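Local coordinates for PhnH (Penicillium herquei, PDB 6JJT), which catalyses an enantioselective intramolecular hydroalkoxylation that yields (2'R)-atrovenetin in the biosynthesis of phenalenones such as herqueinone, at residues 29-34 / 59-64; 64-69 / 93-98. All blocks are in the same frame, centred on the assembly; numbering follows the deposited sequence.

From the N terminus, the chain lays down strand 26-44, turns back along strand 48-61, and closes contact 1 where 59-64 returns beside 29-34, at the open end of that hairpin. Asn64 ends one range and begins the next, but its bonding is in contact 1. Strand 67-79 and strand 84-94 make the following hairpin, whose open end is closed by contact 2, between 64-69 and 93-98. The two contacts run in series, neither nested nor crossed, with centres about 9 Å apart. A probable hydrogen bond from Ile60 N to Gly67 O links them, and the Phe65 ring packs on Phe30 and Ile60. Together the two contacts tie four consecutive barrel strands.

Contact 1. Residues 29-34 / 59-64; sequences LFSANL and IIAGPN
Phe30 and Ile60 meet obliquely on the face of the sheet that also carries Ala32. Ile60 uses both branches here: CG2 reaches Phe30 CD2 at 4.0 Å, while CD1 rests against Ala32 CB at 3.7 Å and also comes near the rim atom Phe30 CE2. With CG1 anti to the carbonyl carbon (chi1 -61°), the ethyl arm is directed to Ala32 and the methyl branch to the ring. Beyond the two segments, the Phe30 ring stacks with Tyr145 and meets the ring of Phe65, while Ile60 also touches Val69.

On the face of Ser31, Ala61, Asn33 and Ile59, polar groups join in. A water 2.8 Å from Ser31 OG donates to Ile59 O, a water-mediated link between the strands. Ile59 O is thus gripped twice, since Asn33 N also bonds to it at 2.9 Å. Asn33 and Ile59 exchange two backbone hydrogen bonds, as do Ser31 and Ala61.

Past Gly62 the strand pairing gives way to a side-chain bond. Asn64 ND2 donates to Leu29 O at 2.9 Å, with an N-H...O angle of 151° and the acceptor close to the amide plane; Leu29 CD1 lies 3.7 Å from Asn64 ND2, the two side chains crossing at about a right angle. On the opposite edge of strand 26-44, Leu29 and Phe30 both face Tyr145 in a classic beta bulge, within the antiparallel barrel of this DUF3237 protein.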
# COMPACT_ATOMS: atom_id res chain seq x y z
N LEU D 29 4.96 -1.48 25.45
CA LEU D 29 3.64 -1.91 25.00
C LEU D 29 3.52 -3.44 24.95
O LEU D 29 2.52 -3.94 25.45
CB LEU D 29 3.35 -1.31 23.61
CG LEU D 29 1.95 -1.52 23.05
CD1 LEU D 29 0.85 -0.92 23.91
CD2 LEU D 29 1.85 -1.03 21.60
N PHE D 30 4.45 -4.13 24.25
CA PHE D 30 4.32 -5.58 24.10
C PHE D 30 5.61 -6.12 23.55
O PHE D 30 6.39 -5.39 22.97
CB PHE D 30 3.15 -6.04 23.20
CG PHE D 30 3.29 -5.84 21.70
CD1 PHE D 30 3.21 -4.56 21.13
CD2 PHE D 30 3.43 -6.94 20.85
CE1 PHE D 30 3.30 -4.40 19.74
CE2 PHE D 30 3.47 -6.78 19.46
CZ PHE D 30 3.42 -5.51 18.90
N SER D 31 5.80 -7.45 23.70
CA SER D 31 6.84 -8.16 23.00
C SER D 31 6.18 -9.19 22.08
O SER D 31 5.05 -9.63 22.28
CB SER D 31 7.77 -8.86 23.96
OG SER D 31 7.01 -9.84 24.64
N ALA D 32 6.95 -9.56 21.06
CA ALA D 32 6.52 -10.57 20.12
C ALA D 32 7.69 -11.52 19.91
O ALA D 32 8.83 -11.07 19.71
CB ALA D 32 6.11 -9.95 18.79
N ASN D 33 7.41 -12.82 20.01
CA ASN D 33 8.40 -13.85 19.76
C ASN D 33 7.86 -14.68 18.60
O ASN D 33 6.93 -15.47 18.79
CB ASN D 33 8.59 -14.71 21.01
CG ASN D 33 9.83 -15.57 20.97
OD1 ASN D 33 10.65 -15.47 20.06
ND2 ASN D 33 10.00 -16.38 22.01
N LEU D 34 8.39 -14.40 17.40
CA LEU D 34 7.70 -14.78 16.18
C LEU D 34 8.34 -16.02 15.58
O LEU D 34 9.53 -16.28 15.78
CB LEU D 34 7.82 -13.59 15.21
CG LEU D 34 7.08 -12.30 15.60
CD1 LEU D 34 7.48 -11.16 14.67
CD2 LEU D 34 5.57 -12.50 15.62
N ILE D 59 4.25 -15.64 19.95
CA ILE D 59 3.75 -15.34 21.29
C ILE D 59 3.82 -13.84 21.52
O ILE D 59 4.86 -13.23 21.31
CB ILE D 59 4.55 -16.12 22.36
CG1 ILE D 59 4.50 -17.64 22.12
CG2 ILE D 59 4.08 -15.73 23.76
CD1 ILE D 59 3.10 -18.23 21.99
N ILE D 60 2.68 -13.27 21.91
CA ILE D 60 2.57 -11.86 22.20
C ILE D 60 2.43 -11.76 23.72
O ILE D 60 1.58 -12.45 24.29
CB ILE D 60 1.31 -11.32 21.49
CG1 ILE D 60 1.36 -11.49 19.95
CG2 ILE D 60 0.99 -9.90 21.93
CD1 ILE D 60 2.53 -10.78 19.31
N ALA D 61 3.25 -10.90 24.35
CA ALA D 61 3.16 -10.78 25.80
C ALA D 61 3.32 -9.32 26.18
O ALA D 61 3.69 -8.49 25.38
CB ALA D 61 4.23 -11.64 26.44
N GLY D 62 3.10 -9.05 27.46
CA GLY D 62 3.28 -7.71 27.99
C GLY D 62 2.08 -7.30 28.85
O GLY D 62 1.15 -8.07 29.01
N PRO D 63 2.11 -6.07 29.41
CA PRO D 63 1.12 -5.65 30.41
C PRO D 63 -0.28 -5.28 29.90
O PRO D 63 -1.18 -5.07 30.70
CB PRO D 63 1.80 -4.41 31.03
CG PRO D 63 2.75 -3.88 29.97
CD PRO D 63 3.20 -5.10 29.20
N ASN D 64 -0.46 -5.23 28.58
CA ASN D 64 -1.63 -4.59 27.99
C ASN D 64 -2.50 -5.64 27.28
O ASN D 64 -3.73 -5.58 27.33
CB ASN D 64 -1.22 -3.51 26.99
CG ASN D 64 -0.37 -2.39 27.55
OD1 ASN D 64 -0.87 -1.46 28.18
ND2 ASN D 64 0.92 -2.43 27.28
O HOH W 1 6.63 -12.35 23.40

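Contact 2. Residues 64-69 / 93-98; sequences NFDGTV and QTSDGA
Gly67 and Thr94 pair at the open end of a beta hairpin in the barrel, where strands 67-79 and 84-94 are antiparallel. The backbone supplies three hydrogen bonds. Thr68 N gives to Gln93 O at 3.0 Å, Gln93 N returns one to Thr68 O at 2.9 Å, and Ser95 N reaches Asp66 O at 2.9 Å. Between them the strands close to 4.0 Å from Gly67 CA to Thr94 CA, an approach that the bare CA of Gly67 permits.

Water extends this pairing: one molecule donates to Gln93 O and lies 2.8 Å from Thr68 OG1, tying that hydroxyl to the opposite strand.

The type I turn from Thr94 to Gly97 is closed by Gly97 N to Thr94 O at 2.8 Å and reinforced by side-chain bonds. Thr94 OG1 donates to Asp96 OD1 at 2.8 Å and accepts from Ala98 N, so one hydroxyl ties both the turn and the residue after it. Asp96 is further held by a salt bridge to Lys121 and a hydrogen bond to Tyr122.

Across the contact, Asp66 CG stands between its backbone N and carbonyl carbon (chi1 73°), bringing the carboxylate alongside Ser95, whose OG donates at 2.8 Å to the syn side of Asp66 OD1, 28° out of the carboxylate plane.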
# COMPACT_ATOMS: atom_id res chain seq x y z
N ASN D 64 -0.46 -5.23 28.58
CA ASN D 64 -1.63 -4.59 27.99
C ASN D 64 -2.50 -5.64 27.28
O ASN D 64 -3.73 -5.58 27.33
CB ASN D 64 -1.22 -3.51 26.99
CG ASN D 64 -0.37 -2.39 27.55
OD1 ASN D 64 -0.87 -1.46 28.18
ND2 ASN D 64 0.92 -2.43 27.28
N PHE D 65 -1.82 -6.56 26.58
CA PHE D 65 -2.47 -7.62 25.83
C PHE D 65 -1.47 -8.76 25.65
O PHE D 65 -0.25 -8.55 25.58
CB PHE D 65 -3.09 -7.07 24.53
CG PHE D 65 -2.10 -6.42 23.59
CD1 PHE D 65 -1.78 -5.07 23.68
CD2 PHE D 65 -1.50 -7.17 22.58
CE1 PHE D 65 -0.86 -4.49 22.81
CE2 PHE D 65 -0.58 -6.59 21.71
CZ PHE D 65 -0.25 -5.25 21.82
N ASP D 66 -1.99 -9.98 25.63
CA ASP D 66 -1.17 -11.13 25.35
C ASP D 66 -1.97 -12.07 24.45
O ASP D 66 -3.20 -12.00 24.44
CB ASP D 66 -0.77 -11.82 26.65
CG ASP D 66 -1.96 -12.53 27.24
OD1 ASP D 66 -3.04 -11.89 27.33
OD2 ASP D 66 -1.83 -13.73 27.55
N GLY D 67 -1.26 -12.95 23.76
CA GLY D 67 -1.91 -13.85 22.84
C GLY D 67 -0.95 -14.52 21.85
O GLY D 67 0.21 -14.76 22.17
N THR D 68 -1.49 -14.82 20.66
CA THR D 68 -0.65 -15.46 19.69
C THR D 68 -0.86 -14.80 18.32
O THR D 68 -1.88 -14.17 18.08
CB THR D 68 -0.94 -16.98 19.61
OG1 THR D 68 -2.27 -17.10 19.15
CG2 THR D 68 -0.84 -17.66 20.98
N VAL D 69 0.09 -15.05 17.45
CA VAL D 69 -0.03 -14.58 16.08
C VAL D 69 -0.62 -15.75 15.29
O VAL D 69 -0.07 -16.85 15.26
CB VAL D 69 1.37 -14.20 15.53
CG1 VAL D 69 1.33 -13.96 14.03
CG2 VAL D 69 1.98 -13.01 16.26
N GLN D 93 -4.44 -12.89 17.76
CA GLN D 93 -5.63 -13.22 18.54
C GLN D 93 -5.24 -13.24 20.03
O GLN D 93 -4.33 -13.97 20.43
CB GLN D 93 -6.24 -14.53 18.04
CG GLN D 93 -7.58 -14.84 18.70
CD GLN D 93 -8.34 -15.91 17.94
OE1 GLN D 93 -9.21 -15.66 17.10
NE2 GLN D 93 -8.00 -17.16 18.20
N THR D 94 -5.91 -12.41 20.84
CA THR D 94 -5.54 -12.32 22.24
C THR D 94 -6.04 -13.56 22.98
O THR D 94 -6.89 -14.27 22.49
CB THR D 94 -6.13 -11.04 22.86
OG1 THR D 94 -7.54 -11.19 22.80
CG2 THR D 94 -5.74 -9.76 22.15
N SER D 95 -5.53 -13.71 24.22
CA SER D 95 -5.92 -14.82 25.10
C SER D 95 -7.44 -14.87 25.31
O SER D 95 -8.01 -15.96 25.38
CB SER D 95 -5.20 -14.73 26.43
OG SER D 95 -5.33 -13.43 26.97
N ASP D 96 -8.10 -13.71 25.29
CA ASP D 96 -9.55 -13.68 25.47
C ASP D 96 -10.32 -13.58 24.15
O ASP D 96 -11.52 -13.32 24.13
CB ASP D 96 -9.95 -12.64 26.53
CG ASP D 96 -9.39 -11.23 26.34
OD1 ASP D 96 -8.58 -11.00 25.40
OD2 ASP D 96 -9.77 -10.36 27.14
N GLY D 97 -9.65 -13.79 23.01
CA GLY D 97 -10.40 -14.06 21.79
C GLY D 97 -10.53 -12.89 20.80
O GLY D 97 -11.21 -13.05 19.77
N ALA D 98 -9.92 -11.73 21.11
CA ALA D 98 -10.07 -10.58 20.22
C ALA D 98 -9.04 -10.65 19.08
O ALA D 98 -7.90 -11.04 19.31
CB ALA D 98 -9.85 -9.32 21.00
O HOH W 2 -4.28 -16.58 21.07